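Local coordinates for uroporphyrinogen-III synthetase (Pseudomonas syringae pv. tomato, PDB 3RE1), which probably catalyses the cyclisation of the linear tetrapyrrole hydroxymethylbilane to the macrocycle uroporphyrinogen III, with loss of water, at residues A69-S74 / V144-G149; G196-S201 / P223-S228. All blocks are in the same frame, centred on the assembly; numbering follows the deposited sequence.

Contact 1 (A69-S74 / V144-G149); sequences AVIVVS and VLIMRG
A69, I71 and V73 are joined to L145 and M147 by a ladder of four backbone hydrogen bonds that makes strands 69-72 and 143-148 parallel neighbours. L145 uses both its N and its O on the same partner strand: its N donates to A69 O at 2.9 Å, and its O accepts from I71 N at 2.8 Å. M147, two residues on, repeats this, its N bonding I71 O at 2.8 Å; the last rung, V73 N to M147 O, stretches to 3.3 Å as residue 73 leaves the strand. CA-H...O contacts fill in between the rungs, among them V70 CA to L145 O and I146 CA to I71 O.

The two strands sit in the middle of the six-stranded mixed sheet of one of the two alpha/beta domains of the uroporphyrinogen-III synthase fold, flanked by strand 97-99 beyond 69-72 and strand 166-176 beyond 143-148. The axes of 69-72 and 144-148 approach to 4.7 Å, 20° from parallel.

Apolar side chains cover both faces. On one, I71 and I146 lie side by side and point the same way, I71 CD1 resting 4.0 Å from I146 CG1. In both isoleucines CG1 is anti to the carbonyl carbon (chi1 -58° and -69°), which sends the two CG1-CD1 branches off in the same direction; L156 and L160 of helix 155-162 pack on I71. On the other face M147, extended beyond CG, reaches back across the ladder and lays its CE methyl 3.8 Å from V70 CG1, with W97 touching both residues.

Charge enters at the strand end, where R148 turns away from 69-74: its NH2 forms a salt bridge with E154, and its guanidinium makes a cation-pi contact with Y169.

Contact 2 (G196-S201 / P223-S228); sequences GLVVSS and PLFVPS
L197 and F225 meet at the carbonyl of L197, which takes the N-H of F225 and also lies at the edge of its ring; with V199 they have the most surface buried between these segments. L197 is held at both N and O: its N donates to P223 O at 2.8 Å, and its O accepts from F225 N at 2.7 Å in an almost straight bond (177° at the hydrogen). Its CB also packs 3.9 Å from L224 CD1, on the face that carries both leucines.

F225 swings its ring onto the other face. With CG anti to the carbonyl carbon (chi1 -65°), the ring leans back over its own strand, toward the strand's N-terminal end, and L197 O sits in its plane, 3.4 Å from F225 CD1. V198 crosses F225 obliquely, its CG2 methyl 3.8 Å from F225 CB, while L254, A257 and L258 of helix 251-260 pack against the aromatic side chain.

V199 marks the point where the ladder gives out. Its N still bonds F225 O at 3.2 Å, but the donor is tilted 24° from the carbonyl plane, and V199 CA and V226 CA are 5.6 Å apart. V199 CG2, set between the backbone N and the carbonyl carbon, is the branch that reaches across: it meets V226 CG1 at 4.2 Å and also touches L224 CD1 and P227 CD. Beyond it both segments lead through short loops into helices, with S201 and S228 at the N-cap positions. The parallel sheet they belong to runs 39-42, 16-19, 196-198, 224-226, 243-245, the strand order of a flavodoxin-like alpha/beta domain.

From the N terminus the chain lays down strands 16-19 and 39-42 of the parallel sheet, then passes into the mixed sheet. Contact 1 opens at 69-74 and closes at 144-149, spanning 69 residues that include strands 97-99 and 115-116 of the same sheet. Strand 166-176 follows, and the chain returns to the parallel sheet, where contact 2 joins 196-201 to 223-228 across 21 residues, largely short helices. The contacts therefore stand in series, neither nested nor crossing. Each joins two neighbouring inner strands of its own sheet. The centres of contact 1 and contact 2 lie 26 Å apart, on opposite sides of the chain's centre. The nearest atoms of contact 1 and contact 2 are about 10 Å apart.

Contact 1 (A69-S74 / V144-G149)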
loop_
_atom_site.group_PDB
_atom_site.type_symbol
_atom_site.label_atom_id
_atom_site.label_comp_id
_atom_site.label_asym_id
_atom_site.label_seq_id
_atom_site.Cartn_x
_atom_site.Cartn_y
_atom_site.Cartn_z
ATOM N N ALA A 69 1.003 -13.948 -18.149
ATOM C CA ALA A 69 0.521 -12.660 -17.635
ATOM C C ALA A 69 1.392 -12.092 -16.552
ATOM O O ALA A 69 1.988 -12.836 -15.780
ATOM C CB ALA A 69 -0.934 -12.761 -17.137
ATOM N N VAL A 70 1.438 -10.759 -16.498
ATOM C CA VAL A 70 2.190 -10.048 -15.495
ATOM C C VAL A 70 1.248 -9.169 -14.710
ATOM O O VAL A 70 0.537 -8.369 -15.299
ATOM C CB VAL A 70 3.242 -9.127 -16.124
ATOM C CG1 VAL A 70 3.860 -8.241 -15.058
ATOM C CG2 VAL A 70 4.294 -9.935 -16.780
ATOM N N ILE A 71 1.261 -9.323 -13.387
ATOM C CA ILE A 71 0.455 -8.522 -12.460
ATOM C C ILE A 71 1.366 -7.602 -11.637
ATOM O O ILE A 71 2.391 -8.021 -11.072
ATOM C CB ILE A 71 -0.310 -9.433 -11.430
ATOM C CG1 ILE A 71 -1.215 -10.446 -12.131
ATOM C CG2 ILE A 71 -1.146 -8.594 -10.509
ATOM C CD1 ILE A 71 -1.654 -11.630 -11.266
ATOM N N VAL A 72 0.991 -6.345 -11.553
ATOM C CA VAL A 72 1.771 -5.367 -10.782
ATOM C C VAL A 72 0.854 -4.833 -9.662
ATOM O O VAL A 72 -0.258 -4.381 -9.893
ATOM C CB VAL A 72 2.258 -4.228 -11.682
ATOM C CG1 VAL A 72 3.113 -3.223 -10.901
ATOM C CG2 VAL A 72 3.044 -4.787 -12.836
ATOM N N VAL A 73 1.340 -4.867 -8.443
ATOM C CA VAL A 73 0.472 -4.587 -7.305
ATOM C C VAL A 73 0.489 -3.173 -6.726
ATOM O O VAL A 73 -0.516 -2.711 -6.208
ATOM C CB VAL A 73 0.801 -5.552 -6.165
ATOM C CG1 VAL A 73 2.190 -5.184 -5.599
ATOM C CG2 VAL A 73 -0.270 -5.457 -5.086
ATOM N N SER A 74 1.634 -2.500 -6.786
ATOM C CA SER A 74 1.767 -1.138 -6.259
ATOM C C SER A 74 2.336 -0.183 -7.296
ATOM O O SER A 74 2.892 -0.597 -8.313
ATOM C CB SER A 74 2.658 -1.144 -5.004
ATOM O OG SER A 74 3.994 -1.580 -5.259
ATOM N N VAL A 144 1.990 -16.923 -13.988
ATOM C CA VAL A 144 1.872 -15.477 -13.934
ATOM C C VAL A 144 2.984 -14.913 -13.080
ATOM O O VAL A 144 3.425 -15.557 -12.135
ATOM C CB VAL A 144 0.543 -15.022 -13.357
ATOM C CG1 VAL A 144 -0.593 -15.595 -14.155
ATOM C CG2 VAL A 144 0.447 -15.452 -11.898
ATOM N N LEU A 145 3.468 -13.732 -13.438
ATOM C CA LEU A 145 4.566 -13.125 -12.689
ATOM C C LEU A 145 3.992 -11.959 -11.961
ATOM O O LEU A 145 3.240 -11.175 -12.548
ATOM C CB LEU A 145 5.685 -12.628 -13.617
ATOM C CG LEU A 145 6.880 -11.982 -12.908
ATOM C CD1 LEU A 145 7.563 -12.968 -11.982
ATOM C CD2 LEU A 145 7.851 -11.580 -13.907
ATOM N N ILE A 146 4.310 -11.849 -10.680
ATOM C CA ILE A 146 3.744 -10.767 -9.861
ATOM C C ILE A 146 4.895 -9.903 -9.401
ATOM O O ILE A 146 5.858 -10.387 -8.750
ATOM C CB ILE A 146 2.951 -11.317 -8.615
ATOM C CG1 ILE A 146 1.680 -12.010 -9.093
ATOM C CG2 ILE A 146 2.613 -10.204 -7.642
ATOM C CD1 ILE A 146 0.928 -12.815 -8.029
ATOM N N MET A 147 4.829 -8.632 -9.768
ATOM C CA MET A 147 5.881 -7.695 -9.371
ATOM C C MET A 147 5.379 -6.904 -8.171
ATOM O O MET A 147 4.292 -6.298 -8.199
ATOM C CB MET A 147 6.240 -6.805 -10.546
ATOM C CG MET A 147 6.974 -7.580 -11.647
ATOM S SD MET A 147 7.472 -6.584 -13.020
ATOM C CE MET A 147 7.540 -7.819 -14.282
ATOM N N ARG A 148 6.157 -6.939 -7.096
ATOM C CA ARG A 148 5.755 -6.265 -5.890
ATOM C C ARG A 148 6.930 -5.997 -4.961
ATOM O O ARG A 148 8.094 -6.040 -5.381
ATOM C CB ARG A 148 4.673 -7.096 -5.171
ATOM C CG ARG A 148 4.771 -8.582 -5.366
ATOM C CD ARG A 148 5.579 -9.288 -4.321
ATOM N NE ARG A 148 4.721 -10.092 -3.444
ATOM C CZ ARG A 148 5.176 -10.902 -2.489
ATOM N NH1 ARG A 148 6.486 -11.035 -2.267
ATOM N NH2 ARG A 148 4.326 -11.574 -1.747
ATOM N N GLY A 149 6.595 -5.729 -3.691
ATOM C CA GLY A 149 7.570 -5.470 -2.644
ATOM C C GLY A 149 8.300 -6.705 -2.176
ATOM O O GLY A 149 8.159 -7.778 -2.745
#

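Contact 2 (G196-S201 / P223-S228)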
loop_
_atom_site.group_PDB
_atom_site.type_symbol
_atom_site.label_atom_id
_atom_site.label_comp_id
_atom_site.label_asym_id
_atom_site.label_seq_id
_atom_site.Cartn_x
_atom_site.Cartn_y
_atom_site.Cartn_z
ATOM N N GLY A 196 -6.447 11.969 16.549
ATOM C CA GLY A 196 -6.805 10.955 15.578
ATOM C C GLY A 196 -5.550 10.370 14.952
ATOM O O GLY A 196 -4.540 11.070 14.763
ATOM N N LEU A 197 -5.607 9.084 14.623
ATOM C CA LEU A 197 -4.446 8.406 14.065
ATOM C C LEU A 197 -4.812 7.740 12.766
ATOM O O LEU A 197 -5.850 7.086 12.670
ATOM C CB LEU A 197 -3.911 7.362 15.059
ATOM C CG LEU A 197 -3.684 7.862 16.493
ATOM C CD1 LEU A 197 -3.457 6.679 17.463
ATOM C CD2 LEU A 197 -2.511 8.833 16.543
ATOM N N VAL A 198 -3.945 7.907 11.772
ATOM C CA VAL A 198 -4.134 7.308 10.451
ATOM C C VAL A 198 -2.945 6.477 10.019
ATOM O O VAL A 198 -1.807 6.893 10.192
ATOM C CB VAL A 198 -4.355 8.355 9.376
ATOM C CG1 VAL A 198 -4.606 7.664 8.021
ATOM C CG2 VAL A 198 -5.550 9.241 9.745
ATOM N N VAL A 199 -3.237 5.290 9.477
ATOM C CA VAL A 199 -2.261 4.387 8.934
ATOM C C VAL A 199 -2.745 4.016 7.534
ATOM O O VAL A 199 -3.947 4.013 7.272
ATOM C CB VAL A 199 -2.144 3.107 9.763
ATOM C CG1 VAL A 199 -1.471 3.404 11.047
ATOM C CG2 VAL A 199 -3.494 2.503 9.973
ATOM N N SER A 200 -1.816 3.710 6.633
ATOM C CA SER A 200 -2.196 3.422 5.267
ATOM C C SER A 200 -1.977 1.964 4.854
ATOM O O SER A 200 -2.445 1.557 3.791
ATOM C CB SER A 200 -1.445 4.342 4.327
ATOM O OG SER A 200 -0.062 4.030 4.329
ATOM N N SER A 201 -1.279 1.187 5.687
ATOM C CA SER A 201 -1.024 -0.223 5.407
ATOM C C SER A 201 -0.983 -1.023 6.691
ATOM O O SER A 201 -1.012 -0.466 7.786
ATOM C CB SER A 201 0.325 -0.387 4.689
ATOM O OG SER A 201 1.413 0.082 5.482
ATOM N N PRO A 223 -9.116 7.668 18.021
ATOM C CA PRO A 223 -9.680 7.124 16.791
ATOM C C PRO A 223 -8.577 6.676 15.880
ATOM O O PRO A 223 -7.652 7.432 15.611
ATOM C CB PRO A 223 -10.445 8.297 16.202
ATOM C CG PRO A 223 -10.936 9.021 17.454
ATOM C CD PRO A 223 -9.717 8.964 18.373
ATOM N N LEU A 224 -8.675 5.442 15.403
ATOM C CA LEU A 224 -7.676 4.920 14.503
ATOM C C LEU A 224 -8.276 4.640 13.132
ATOM O O LEU A 224 -9.156 3.779 13.000
ATOM C CB LEU A 224 -7.042 3.661 15.101
ATOM C CG LEU A 224 -6.092 2.884 14.185
ATOM C CD1 LEU A 224 -4.897 3.737 13.841
ATOM C CD2 LEU A 224 -5.705 1.571 14.851
ATOM N N PHE A 225 -7.773 5.341 12.121
ATOM C CA PHE A 225 -8.263 5.206 10.749
ATOM C C PHE A 225 -7.447 4.215 9.872
ATOM O O PHE A 225 -6.353 4.527 9.372
ATOM C CB PHE A 225 -8.303 6.591 10.088
ATOM C CG PHE A 225 -9.290 7.530 10.718
ATOM C CD1 PHE A 225 -8.950 8.244 11.861
ATOM C CD2 PHE A 225 -10.586 7.656 10.196
ATOM C CE1 PHE A 225 -9.876 9.080 12.473
ATOM C CE2 PHE A 225 -11.518 8.472 10.784
ATOM C CZ PHE A 225 -11.168 9.204 11.931
ATOM N N VAL A 226 -7.995 3.015 9.715
ATOM C CA VAL A 226 -7.347 1.945 8.984
ATOM C C VAL A 226 -7.886 1.846 7.566
ATOM O O VAL A 226 -9.070 2.102 7.325
ATOM C CB VAL A 226 -7.559 0.615 9.700
ATOM C CG1 VAL A 226 -7.214 0.822 11.142
ATOM C CG2 VAL A 226 -9.016 0.119 9.538
ATOM N N PRO A 227 -7.030 1.452 6.614
ATOM C CA PRO A 227 -7.388 1.368 5.204
ATOM C C PRO A 227 -8.332 0.229 4.846
ATOM O O PRO A 227 -9.050 0.329 3.845
ATOM C CB PRO A 227 -6.029 1.161 4.515
ATOM C CG PRO A 227 -4.995 1.465 5.545
ATOM C CD PRO A 227 -5.631 1.044 6.816
ATOM N N SER A 228 -8.352 -0.850 5.640
ATOM C CA SER A 228 -9.177 -2.005 5.287
ATOM C C SER A 228 -9.543 -2.919 6.452
ATOM O O SER A 228 -9.040 -2.752 7.557
ATOM C CB SER A 228 -8.460 -2.806 4.216
ATOM O OG SER A 228 -7.232 -3.315 4.734
#